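Local coordinates for protein Uly1 (Catenovulum maritimum, PDB 7DRQ) that probably cleaves the algal polysaccharide ulvan by a lyase reaction, as a calcium-binding, beta-propeller member of polysaccharide lyase family 24, at residues A[119-133]-A[147-159]. Sequence-based numbering, arbitrary orientation.
Sequences DETIHLLYDMHAYRE and YFRYSYSLAGAAS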
ATOM      1  N   ASP A 119      18.285  -4.633  13.333  1.00 12.11           N
ATOM      2  CA  ASP A 119      18.445  -5.953  13.937  1.00 11.78           C
ATOM      3  C   ASP A 119      18.036  -7.094  13.013  1.00 10.44           C
ATOM      4  O   ASP A 119      17.966  -8.242  13.462  1.00 12.12           O
ATOM      5  CB  ASP A 119      17.680  -6.042  15.266  1.00 12.84           C
ATOM      6  CG  ASP A 119      16.170  -5.907  15.104  1.00 14.01           C
ATOM      7  OD1 ASP A 119      15.669  -5.812  13.959  1.00 11.84           O
ATOM      8  OD2 ASP A 119      15.478  -5.906  16.142  1.00 12.12           O
ATOM      9  N   GLU A 120      17.755  -6.804  11.740  1.00 14.77           N
ATOM     10  CA  GLU A 120      17.423  -7.820  10.734  1.00 10.40           C
ATOM     11  C   GLU A 120      16.189  -8.647  11.104  1.00 14.27           C
ATOM     12  O   GLU A 120      16.025  -9.784  10.641  1.00 11.25           O
ATOM     13  CB  GLU A 120      18.622  -8.735  10.454  1.00 12.86           C
ATOM     14  CG  GLU A 120      19.714  -8.028   9.665  1.00 15.51           C
ATOM     15  CD  GLU A 120      20.781  -8.972   9.127  1.00 19.90           C
ATOM     16  OE1 GLU A 120      20.903 -10.108   9.639  1.00 18.57           O
ATOM     17  OE2 GLU A 120      21.495  -8.576   8.182  1.00 21.55           O
ATOM     18  N   THR A 121      15.295  -8.086  11.922  1.00 11.34           N
ATOM     19  CA  THR A 121      14.002  -8.730  12.125  1.00 11.82           C
ATOM     20  C   THR A 121      13.132  -8.559  10.885  1.00 11.89           C
ATOM     21  O   THR A 121      13.262  -7.587  10.132  1.00 12.20           O
ATOM     22  CB  THR A 121      13.273  -8.144  13.327  1.00 13.07           C
ATOM     23  OG1 THR A 121      13.287  -6.722  13.223  1.00 10.39           O
ATOM     24  CG2 THR A 121      13.922  -8.591  14.658  1.00 11.67           C
ATOM     25  N   ILE A 122      12.250  -9.528  10.673  1.00  7.66           N
ATOM     26  CA  ILE A 122      11.281  -9.516   9.589  1.00 10.24           C
ATOM     27  C   ILE A 122       9.913  -9.251  10.192  1.00 10.95           C
ATOM     28  O   ILE A 122       9.560  -9.842  11.217  1.00 11.47           O
ATOM     29  CB  ILE A 122      11.272 -10.855   8.835  1.00  8.58           C
ATOM     30  CG1 ILE A 122      12.691 -11.224   8.386  1.00 11.49           C
ATOM     31  CG2 ILE A 122      10.259 -10.820   7.663  1.00 12.00           C
ATOM     32  CD1 ILE A 122      12.832 -12.681   7.967  1.00 11.57           C
ATOM     33  N   HIS A 123       9.143  -8.381   9.551  1.00  8.90           N
ATOM     34  CA  HIS A 123       7.816  -8.016  10.039  1.00 10.36           C
ATOM     35  C   HIS A 123       6.777  -8.235   8.954  1.00 11.75           C
ATOM     36  O   HIS A 123       6.987  -7.839   7.803  1.00 10.57           O
ATOM     37  CB  HIS A 123       7.823  -6.569  10.512  1.00 13.58           C
ATOM     38  CG  HIS A 123       8.896  -6.310  11.513  1.00 12.00           C
ATOM     39  ND1 HIS A 123       8.684  -6.432  12.869  1.00 11.50           N
ATOM     40  CD2 HIS A 123      10.213  -6.032  11.360  1.00 13.23           C
ATOM     41  CE1 HIS A 123       9.814  -6.202  13.511  1.00 11.38           C
ATOM     42  NE2 HIS A 123      10.757  -5.950  12.622  1.00 12.83           N
ATOM     43  N   LEU A 124       5.664  -8.867   9.331  1.00 11.09           N
ATOM     44  CA  LEU A 124       4.553  -9.156   8.431  1.00 10.13           C
ATOM     45  C   LEU A 124       3.247  -8.677   9.050  1.00 12.14           C
ATOM     46  O   LEU A 124       2.973  -8.960  10.222  1.00 10.36           O
ATOM     47  CB  LEU A 124       4.446 -10.655   8.144  1.00 10.91           C
ATOM     48  CG  LEU A 124       5.651 -11.265   7.431  1.00 11.03           C
ATOM     49  CD1 LEU A 124       5.617 -12.769   7.580  1.00 13.31           C
ATOM     50  CD2 LEU A 124       5.617 -10.863   5.953  1.00 11.36           C
ATOM     51  N   LEU A 125       2.433  -8.000   8.249  1.00  9.07           N
ATOM     52  CA  LEU A 125       1.090  -7.590   8.642  1.00 11.35           C
ATOM     53  C   LEU A 125       0.127  -8.042   7.564  1.00 10.25           C
ATOM     54  O   LEU A 125       0.356  -7.768   6.383  1.00 10.81           O
ATOM     55  CB  LEU A 125       1.022  -6.076   8.814  1.00  9.26           C
ATOM     56  CG  LEU A 125       1.737  -5.567  10.063  1.00 11.48           C
ATOM     57  CD1 LEU A 125       1.943  -4.074   9.967  1.00 11.93           C
ATOM     58  CD2 LEU A 125       0.965  -5.918  11.341  1.00  9.27           C
ATOM     59  N   TYR A 126      -0.949  -8.734   7.940  1.00 10.32           N
ATOM     60  CA  TYR A 126      -1.729  -9.312   6.854  1.00 10.93           C
ATOM     61  C   TYR A 126      -3.198  -9.501   7.202  1.00 11.62           C
ATOM     62  O   TYR A 126      -3.583  -9.641   8.365  1.00 11.71           O
ATOM     63  CB  TYR A 126      -1.144 -10.649   6.412  1.00 11.53           C
ATOM     64  CG  TYR A 126      -0.720 -11.621   7.502  1.00 11.22           C
ATOM     65  CD1 TYR A 126      -1.627 -12.539   8.041  1.00 10.38           C
ATOM     66  CD2 TYR A 126       0.610 -11.684   7.923  1.00 12.01           C
ATOM     67  CE1 TYR A 126      -1.220 -13.472   8.997  1.00 12.26           C
ATOM     68  CE2 TYR A 126       1.027 -12.614   8.877  1.00 12.05           C
ATOM     69  CZ  TYR A 126       0.112 -13.505   9.411  1.00 13.70           C
ATOM     70  OH  TYR A 126       0.533 -14.427  10.356  1.00 12.13           O
ATOM     71  N   ASP A 127      -4.003  -9.533   6.136  1.00 11.42           N
ATOM     72  CA  ASP A 127      -5.376 -10.031   6.159  1.00 13.23           C
ATOM     73  C   ASP A 127      -6.265  -9.188   7.066  1.00 11.64           C
ATOM     74  O   ASP A 127      -7.004  -9.713   7.901  1.00 14.55           O
ATOM     75  CB  ASP A 127      -5.434 -11.506   6.554  1.00 14.38           C
ATOM     76  CG  ASP A 127      -6.630 -12.213   5.937  1.00 10.86           C
ATOM     77  OD1 ASP A 127      -7.193 -11.679   4.956  1.00 12.34           O
ATOM     78  OD2 ASP A 127      -7.012 -13.297   6.421  1.00 14.23           O
HETATM   79  N   MSE A 128      -6.176  -7.870   6.897  1.00 11.58           N
HETATM   80  CA  MSE A 128      -6.905  -6.901   7.719  1.00 12.54           C
HETATM   81  C   MSE A 128      -7.726  -5.922   6.896  1.00 14.70           C
HETATM   82  O   MSE A 128      -7.226  -5.326   5.941  1.00 15.38           O
HETATM   83  CB  MSE A 128      -5.917  -6.120   8.578  1.00 12.38           C
HETATM   84  CG  MSE A 128      -5.137  -6.972   9.538  1.00 10.97           C
HETATM   85 SE   MSE A 128      -4.161  -5.832  10.734  0.78 13.98          SE
HETATM   86  CE  MSE A 128      -2.402  -5.944   9.870  1.00 13.01           C
ATOM     87  N   HIS A 129      -8.995  -5.754   7.263  1.00 12.86           N
ATOM     88  CA  HIS A 129      -9.796  -4.664   6.705  1.00 11.61           C
ATOM     89  C   HIS A 129     -10.672  -4.098   7.827  1.00 11.75           C
ATOM     90  O   HIS A 129     -11.881  -4.350   7.886  1.00 15.33           O
ATOM     91  CB  HIS A 129     -10.631  -5.111   5.505  1.00 13.26           C
ATOM     92  CG  HIS A 129     -11.300  -3.976   4.791  1.00 16.60           C
ATOM     93  ND1 HIS A 129     -12.069  -4.156   3.660  1.00 16.81           N
ATOM     94  CD2 HIS A 129     -11.303  -2.644   5.039  1.00 13.41           C
ATOM     95  CE1 HIS A 129     -12.534  -2.986   3.256  1.00 17.23           C
ATOM     96  NE2 HIS A 129     -12.082  -2.053   4.072  1.00 15.72           N
ATOM     97  N   ALA A 130     -10.042  -3.318   8.708  1.00 13.47           N
ATOM     98  CA  ALA A 130     -10.741  -2.603   9.779  1.00 12.84           C
ATOM     99  C   ALA A 130     -11.522  -3.550  10.692  1.00 15.19           C
ATOM    100  O   ALA A 130     -12.637  -3.247  11.126  1.00 15.82           O
ATOM    101  CB  ALA A 130     -11.661  -1.527   9.198  1.00 12.72           C
ATOM    102  N   TYR A 131     -10.932  -4.696  11.013  1.00 15.70           N
ATOM    103  CA  TYR A 131     -11.642  -5.623  11.880  1.00 14.20           C
ATOM    104  C   TYR A 131     -11.502  -5.196  13.338  1.00 13.48           C
ATOM    105  O   TYR A 131     -10.596  -4.446  13.709  1.00 13.34           O
ATOM    106  CB  TYR A 131     -11.140  -7.053  11.677  1.00 13.59           C
ATOM    107  CG  TYR A 131     -11.277  -7.507  10.237  1.00 12.61           C
ATOM    108  CD1 TYR A 131     -12.413  -7.202   9.503  1.00 14.10           C
ATOM    109  CD2 TYR A 131     -10.258  -8.208   9.609  1.00 12.50           C
ATOM    110  CE1 TYR A 131     -12.550  -7.606   8.172  1.00 13.77           C
ATOM    111  CE2 TYR A 131     -10.374  -8.608   8.281  1.00 13.06           C
ATOM    112  CZ  TYR A 131     -11.515  -8.302   7.569  1.00 14.27           C
ATOM    113  OH  TYR A 131     -11.635  -8.699   6.261  1.00 13.89           O
ATOM    114  N   ARG A 132     -12.436  -5.672  14.162  1.00 14.10           N
ATOM    115  CA  ARG A 132     -12.501  -5.337  15.579  1.00 14.71           C
ATOM    116  C   ARG A 132     -12.949  -6.577  16.335  1.00 11.74           C
ATOM    117  O   ARG A 132     -13.348  -7.576  15.739  1.00 13.81           O
ATOM    118  CB  ARG A 132     -13.463  -4.163  15.843  1.00 17.43           C
ATOM    119  CG  ARG A 132     -14.696  -4.201  14.970  1.00 18.50           C
ATOM    120  CD  ARG A 132     -15.497  -2.898  15.022  1.00 25.38           C
ATOM    121  NE  ARG A 132     -16.323  -2.740  13.818  1.00 32.65           N
ATOM    122  CZ  ARG A 132     -17.503  -3.330  13.631  1.00 36.70           C
ATOM    123  NH1 ARG A 132     -18.016  -4.124  14.566  1.00 31.68           N
ATOM    124  NH2 ARG A 132     -18.177  -3.127  12.507  1.00 34.80           N
ATOM    125  N   GLU A 133     -12.900  -6.508  17.671  1.00 13.12           N
ATOM    126  CA  GLU A 133     -13.179  -7.711  18.454  1.00 15.36           C
ATOM    127  C   GLU A 133     -14.597  -8.221  18.230  1.00 16.29           C
ATOM    128  O   GLU A 133     -14.843  -9.427  18.347  1.00 20.89           O
ATOM    129  CB  GLU A 133     -12.929  -7.452  19.939  1.00 15.36           C
ATOM    130  CG  GLU A 133     -13.892  -6.481  20.586  1.00 15.24           C
ATOM    131  CD  GLU A 133     -13.459  -6.143  21.988  1.00 21.03           C
ATOM    132  OE1 GLU A 133     -12.776  -6.991  22.598  1.00 19.59           O
ATOM    133  OE2 GLU A 133     -13.774  -5.039  22.470  1.00 21.14           O
ATOM    134  N   TYR A 147      -8.257  -9.761  15.484  1.00 13.99           N
ATOM    135  CA  TYR A 147      -8.692  -8.687  14.590  1.00 13.11           C
ATOM    136  C   TYR A 147      -7.525  -7.878  14.045  1.00 13.91           C
ATOM    137  O   TYR A 147      -7.700  -7.142  13.063  1.00 12.04           O
ATOM    138  CB  TYR A 147      -9.653  -7.740  15.319  1.00 13.67           C
ATOM    139  CG  TYR A 147      -9.081  -7.249  16.625  1.00 14.58           C
ATOM    140  CD1 TYR A 147      -8.239  -6.144  16.665  1.00  9.94           C
ATOM    141  CD2 TYR A 147      -9.362  -7.905  17.817  1.00 15.09           C
ATOM    142  CE1 TYR A 147      -7.707  -5.696  17.861  1.00 13.35           C
ATOM    143  CE2 TYR A 147      -8.832  -7.471  19.010  1.00 14.71           C
ATOM    144  CZ  TYR A 147      -8.004  -6.370  19.024  1.00 11.65           C
ATOM    145  OH  TYR A 147      -7.472  -5.925  20.206  1.00 16.46           O
ATOM    146  N   PHE A 148      -6.351  -7.998  14.668  1.00 11.95           N
ATOM    147  CA  PHE A 148      -5.113  -7.375  14.227  1.00 12.19           C
ATOM    148  C   PHE A 148      -4.093  -8.499  14.110  1.00 11.51           C
ATOM    149  O   PHE A 148      -3.989  -9.333  15.014  1.00 12.24           O
ATOM    150  CB  PHE A 148      -4.635  -6.295  15.227  1.00  9.88           C
ATOM    151  CG  PHE A 148      -3.360  -5.613  14.823  1.00 11.75           C
ATOM    152  CD1 PHE A 148      -3.389  -4.520  13.969  1.00 11.52           C
ATOM    153  CD2 PHE A 148      -2.133  -6.074  15.280  1.00 12.28           C
ATOM    154  CE1 PHE A 148      -2.219  -3.907  13.565  1.00 10.14           C
ATOM    155  CE2 PHE A 148      -0.948  -5.459  14.890  1.00 13.38           C
ATOM    156  CZ  PHE A 148      -0.991  -4.365  14.032  1.00 12.89           C
ATOM    157  N   ARG A 149      -3.366  -8.548  12.991  1.00 12.14           N
ATOM    158  CA  ARG A 149      -2.626  -9.756  12.615  1.00 10.65           C
ATOM    159  C   ARG A 149      -1.181  -9.412  12.261  1.00 12.39           C
ATOM    160  O   ARG A 149      -0.893  -8.959  11.149  1.00 12.41           O
ATOM    161  CB  ARG A 149      -3.334 -10.474  11.461  1.00  9.41           C
ATOM    162  CG  ARG A 149      -4.730 -10.961  11.852  1.00 10.45           C
ATOM    163  CD  ARG A 149      -5.596 -11.399  10.671  1.00 11.80           C
ATOM    164  NE  ARG A 149      -6.746 -12.145  11.181  1.00 13.54           N
ATOM    165  CZ  ARG A 149      -7.845 -12.436  10.495  1.00 14.19           C
ATOM    166  NH1 ARG A 149      -7.982 -12.037   9.237  1.00 13.30           N
ATOM    167  NH2 ARG A 149      -8.808 -13.141  11.082  1.00 13.92           N
ATOM    168  N   TYR A 150      -0.271  -9.661  13.202  1.00 12.10           N
ATOM    169  CA  TYR A 150       1.133  -9.288  13.080  1.00 10.58           C
ATOM    170  C   TYR A 150       2.005 -10.511  13.317  1.00 11.51           C
ATOM    171  O   TYR A 150       1.811 -11.235  14.302  1.00 10.29           O
ATOM    172  CB  TYR A 150       1.460  -8.179  14.095  1.00 10.84           C
ATOM    173  CG  TYR A 150       2.918  -7.810  14.239  1.00 10.92           C
ATOM    174  CD1 TYR A 150       3.716  -7.561  13.126  1.00 10.32           C
ATOM    175  CD2 TYR A 150       3.485  -7.668  15.502  1.00 14.26           C
ATOM    176  CE1 TYR A 150       5.064  -7.212  13.268  1.00 11.43           C
ATOM    177  CE2 TYR A 150       4.821  -7.306  15.661  1.00 12.29           C
ATOM    178  CZ  TYR A 150       5.605  -7.084  14.542  1.00 11.73           C
ATOM    179  OH  TYR A 150       6.924  -6.725  14.703  1.00  9.87           O
ATOM    180  N   SER A 151       2.973 -10.733  12.432  1.00 12.19           N
ATOM    181  CA  SER A 151       3.954 -11.794  12.612  1.00 11.40           C
ATOM    182  C   SER A 151       5.347 -11.188  12.513  1.00 13.52           C
ATOM    183  O   SER A 151       5.573 -10.234  11.761  1.00 12.02           O
ATOM    184  CB  SER A 151       3.772 -12.911  11.561  1.00 11.67           C
ATOM    185  OG  SER A 151       2.605 -13.672  11.827  1.00 12.83           O
ATOM    186  N   TYR A 152       6.285 -11.729  13.290  1.00 12.32           N
ATOM    187  CA  TYR A 152       7.620 -11.155  13.297  1.00 10.12           C
ATOM    188  C   TYR A 152       8.636 -12.208  13.704  1.00 11.46           C
ATOM    189  O   TYR A 152       8.300 -13.256  14.262  1.00 12.87           O
ATOM    190  CB  TYR A 152       7.721  -9.928  14.219  1.00 11.59           C
ATOM    191  CG  TYR A 152       7.580 -10.240  15.691  1.00 12.55           C
ATOM    192  CD1 TYR A 152       6.320 -10.429  16.270  1.00 12.35           C
ATOM    193  CD2 TYR A 152       8.694 -10.344  16.508  1.00  9.09           C
ATOM    194  CE1 TYR A 152       6.187 -10.707  17.636  1.00 13.59           C
ATOM    195  CE2 TYR A 152       8.569 -10.626  17.876  1.00 11.78           C
ATOM    196  CZ  TYR A 152       7.315 -10.815  18.425  1.00 13.56           C
ATOM    197  OH  TYR A 152       7.195 -11.093  19.779  1.00 14.45           O
ATOM    198  N   SER A 153       9.890 -11.900  13.432  1.00  9.74           N
ATOM    199  CA  SER A 153      10.955 -12.885  13.490  1.00 11.72           C
ATOM    200  C   SER A 153      11.942 -12.562  14.604  1.00 12.34           C
ATOM    201  O   SER A 153      11.907 -11.497  15.235  1.00 12.23           O
ATOM    202  CB  SER A 153      11.691 -12.938  12.149  1.00 11.49           C
ATOM    203  OG  SER A 153      12.661 -11.907  12.111  1.00 10.57           O
ATOM    204  N   LEU A 154      12.842 -13.516  14.825  1.00 11.69           N
ATOM    205  CA  LEU A 154      14.038 -13.270  15.602  1.00 11.72           C
ATOM    206  C   LEU A 154      14.896 -12.209  14.932  1.00 13.19           C
ATOM    207  O   LEU A 154      14.857 -12.012  13.712  1.00 10.21           O
ATOM    208  CB  LEU A 154      14.869 -14.549  15.724  1.00 10.62           C
ATOM    209  CG  LEU A 154      14.184 -15.777  16.314  1.00 14.44           C
ATOM    210  CD1 LEU A 154      15.098 -17.009  16.132  1.00 14.27           C
ATOM    211  CD2 LEU A 154      13.893 -15.503  17.778  1.00 14.48           C
ATOM    212  N   ALA A 155      15.704 -11.541  15.747  1.00 12.78           N
ATOM    213  CA  ALA A 155      16.781 -10.724  15.214  1.00 13.48           C
ATOM    214  C   ALA A 155      17.748 -11.609  14.435  1.00 12.79           C
ATOM    215  O   ALA A 155      18.025 -12.744  14.829  1.00 12.64           O
ATOM    216  CB  ALA A 155      17.505  -9.984  16.344  1.00 14.42           C
ATOM    217  N   GLY A 156      18.214 -11.098  13.296  1.00 11.06           N
ATOM    218  CA  GLY A 156      19.109 -11.832  12.427  1.00 11.93           C
ATOM    219  C   GLY A 156      18.428 -12.744  11.428  1.00 14.25           C
ATOM    220  O   GLY A 156      19.120 -13.374  10.620  1.00 13.29           O
ATOM    221  N   ALA A 157      17.095 -12.843  11.451  1.00 10.71           N
ATOM    222  CA  ALA A 157      16.422 -13.798  10.569  1.00 11.68           C
ATOM    223  C   ALA A 157      16.566 -13.428   9.104  1.00 11.22           C
ATOM    224  O   ALA A 157      16.575 -14.323   8.244  1.00 13.11           O
ATOM    225  CB  ALA A 157      14.939 -13.905  10.917  1.00 12.08           C
ATOM    226  N   ALA A 158      16.684 -12.134   8.793  1.00 10.15           N
ATOM    227  CA  ALA A 158      16.685 -11.720   7.389  1.00 12.38           C
ATOM    228  C   ALA A 158      17.828 -12.345   6.607  1.00 12.40           C
ATOM    229  O   ALA A 158      17.713 -12.534   5.389  1.00 13.47           O
ATOM    230  CB  ALA A 158      16.776 -10.200   7.275  1.00 11.15           C
ATOM    231  N   SER A 159      18.935 -12.656   7.273  1.00 12.69           N
ATOM    232  CA  SER A 159      20.141 -13.080   6.573  1.00 13.67           C
ATOM    233  C   SER A 159      20.568 -14.507   6.904  1.00 15.88           C
ATOM    234  O   SER A 159      21.704 -14.881   6.598  1.00 15.37           O
ATOM    235  CB  SER A 159      21.293 -12.108   6.866  1.00 15.10           C
ATOM    236  OG  SER A 159      21.742 -12.232   8.207  1.00 16.09           O
TER
HETATM  237  O   HOH W   1      -8.151  -5.348  10.668  1.00 13.51           O
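The rings of His123 and Tyr150 lie side by side, rim to rim and nearly coplanar (3°), with Tyr150 OH at the imidazole edge, hydrogen-bonded to His123 ND1 at 2.6 Å. His123 NE2 donates to Thr121 OG1, so both ring nitrogens are held, which fixes the rotation of the imidazole. Tyr126 takes Arg149 O over one face of its ring; at the edge its OH lies 2.7 Å from Ser151 OG, which also bonds Tyr184 O. The selenium of Met128 (selenomethionine) meets the Phe148 ring obliquely, 4.3 Å from its centroid, a Met-aromatic contact. With CG anti to the carbonyl carbon (chi1 -63°) and a chain extended from CG to NE, Arg149 sends NH1 to Asp127 O (2.9 Å) and into a salt bridge with Asp127 OD2 (3.2 Å); His93 and Thr96 also bond OD2. A leucine in place of Arg149 would probably leave Asp127 O without this donor and remove the positive charge facing the Asp127 carboxylate. Backbone bonds pair Leu124 with Ser151 in both directions. Strand 122-126 is the middle of a three-stranded antiparallel sheet, consistent with a beta-propeller blade, between 111-115 and 150-152; Leu124 packs on strand 59-65, while Leu125 and Phe148 pack on strands 201-208 and 214-220.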